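Local coordinates for protein chitinase A (Cycas revoluta, PDB 4MNK) that probably hydrolyses chitin as a class V plant chitinase of glycoside hydrolase family 18, and binds N-acetylglucosamine oligomers in its cleft, at residues Lys313-Tyr316 / Ala317-Arg321. Residues are numbered along the deposited sequence; the frame is centred on the assembly and turned at random.
Sequences KVQY and AKEKR
One face of the Y316 ring is met by K320 CG, which stands 3.7 Å from the ring centroid and 23° off the normal, a CH-pi contact displaced toward the rim. Y316 CG, anti to the backbone N (chi1 167°), sets the ring beneath K320 CG, while bends at chi2 and chi3 of K320 carry its ammonium on to a salt bridge with E222. S218 and I221 of the same helix, 217-227, also touch Y316; its buried OH has no polar partner in the model. With an alanine here, K320 CG would probably lose the aromatic face it rests on, opening a gap against helix 217-227. The last turn of helix 307-319, in the TIM-barrel domain, is closed by i to i+4 bonds such as K320 N to Y316 O (2.8 Å), and R321, at positive phi, ends it in a Schellman motif, with its N 3.0 Å from K318 O. On another side of the helix, Q315 CG lies 3.4 Å from E319 OE2, their amide and carboxylate planes 64° apart. One water donates to Q315 OE1 (2.6 Å) and accepts from K318 NZ (2.8 Å), which also bonds to W346 O.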
loop_
_atom_site.group_PDB
_atom_site.type_symbol
_atom_site.label_atom_id
_atom_site.label_comp_id
_atom_site.label_asym_id
_atom_site.label_seq_id
_atom_site.Cartn_x
_atom_site.Cartn_y
_atom_site.Cartn_z
ATOM N N LYS A 313 13.311 9.151 -2.076
ATOM C CA LYS A 313 12.168 8.561 -2.786
ATOM C C LYS A 313 11.069 9.582 -3.059
ATOM O O LYS A 313 10.465 9.574 -4.131
ATOM C CB LYS A 313 11.595 7.374 -2.011
ATOM C CG LYS A 313 12.417 6.120 -2.135
ATOM C CD LYS A 313 11.774 4.969 -1.404
ATOM C CE LYS A 313 12.503 3.692 -1.724
ATOM N NZ LYS A 313 11.840 2.532 -1.086
ATOM N N VAL A 314 10.813 10.454 -2.089
ATOM C CA VAL A 314 9.775 11.474 -2.234
ATOM C C VAL A 314 10.181 12.521 -3.273
ATOM O O VAL A 314 9.360 12.941 -4.092
ATOM C CB VAL A 314 9.405 12.105 -0.871
ATOM C CG1 VAL A 314 8.462 13.290 -1.043
ATOM C CG2 VAL A 314 8.772 11.055 0.029
ATOM N N GLN A 315 11.454 12.911 -3.257
ATOM C CA GLN A 315 11.977 13.819 -4.274
ATOM C C GLN A 315 11.920 13.168 -5.657
ATOM O O GLN A 315 11.571 13.824 -6.638
ATOM C CB GLN A 315 13.400 14.271 -3.932
ATOM C CG GLN A 315 13.930 15.398 -4.822
ATOM C CD GLN A 315 13.062 16.648 -4.797
ATOM O OE1 GLN A 315 12.473 16.997 -3.773
ATOM N NE2 GLN A 315 12.989 17.331 -5.931
ATOM N N TYR A 316 12.256 11.879 -5.722
ATOM C CA TYR A 316 12.105 11.098 -6.952
ATOM C C TYR A 316 10.671 11.181 -7.486
ATOM O O TYR A 316 10.463 11.440 -8.672
ATOM C CB TYR A 316 12.522 9.635 -6.736
ATOM C CG TYR A 316 12.099 8.712 -7.861
ATOM C CD1 TYR A 316 12.894 8.550 -8.996
ATOM C CD2 TYR A 316 10.891 8.011 -7.799
ATOM C CE1 TYR A 316 12.501 7.710 -10.036
ATOM C CE2 TYR A 316 10.489 7.175 -8.835
ATOM C CZ TYR A 316 11.299 7.028 -9.945
ATOM O OH TYR A 316 10.892 6.200 -10.962
ATOM N N ALA A 317 9.690 10.956 -6.613
ATOM C CA ALA A 317 8.278 11.012 -6.997
ATOM C C ALA A 317 7.908 12.382 -7.552
ATOM O O ALA A 317 7.177 12.484 -8.543
ATOM C CB ALA A 317 7.380 10.640 -5.815
ATOM N N LYS A 318 8.431 13.433 -6.926
ATOM C CA LYS A 318 8.201 14.791 -7.409
ATOM C C LYS A 318 8.845 15.020 -8.779
ATOM O O LYS A 318 8.204 15.576 -9.673
ATOM C CB LYS A 318 8.678 15.830 -6.389
ATOM C CG LYS A 318 7.999 17.185 -6.552
ATOM C CD LYS A 318 8.029 18.008 -5.271
ATOM C CE LYS A 318 9.261 18.886 -5.193
ATOM N NZ LYS A 318 9.147 19.877 -4.088
ATOM N N GLU A 319 10.093 14.570 -8.937
ATOM C CA GLU A 319 10.830 14.654 -10.208
ATOM C C GLU A 319 10.105 13.918 -11.333
ATOM O O GLU A 319 10.088 14.374 -12.478
ATOM C CB GLU A 319 12.235 14.058 -10.062
ATOM C CG GLU A 319 13.200 14.833 -9.172
ATOM C CD GLU A 319 14.365 13.978 -8.672
ATOM O OE1 GLU A 319 14.501 12.809 -9.102
ATOM O OE2 GLU A 319 15.152 14.475 -7.839
ATOM N N LYS A 320 9.513 12.774 -10.995
ATOM C CA LYS A 320 8.783 11.967 -11.969
ATOM C C LYS A 320 7.348 12.445 -12.185
ATOM O O LYS A 320 6.600 11.838 -12.956
ATOM C CB LYS A 320 8.806 10.484 -11.576
ATOM C CG LYS A 320 10.166 9.810 -11.715
ATOM C CD LYS A 320 10.727 9.867 -13.142
ATOM C CE LYS A 320 9.911 9.030 -14.113
ATOM N NZ LYS A 320 10.432 9.127 -15.505
ATOM N N ARG A 321 6.978 13.531 -11.505
ATOM C CA ARG A 321 5.671 14.191 -11.664
ATOM C C ARG A 321 4.498 13.334 -11.181
ATOM O O ARG A 321 3.368 13.459 -11.666
ATOM C CB ARG A 321 5.467 14.650 -13.114
ATOM C CG ARG A 321 6.700 15.329 -13.703
ATOM C CD ARG A 321 6.541 15.632 -15.171
ATOM N NE ARG A 321 6.284 14.434 -15.965
ATOM C CZ ARG A 321 5.932 14.453 -17.245
ATOM N NH1 ARG A 321 5.707 13.318 -17.891
ATOM N NH2 ARG A 321 5.804 15.611 -17.880
HETATM O O HOH W 1 11.459 19.179 -2.745
#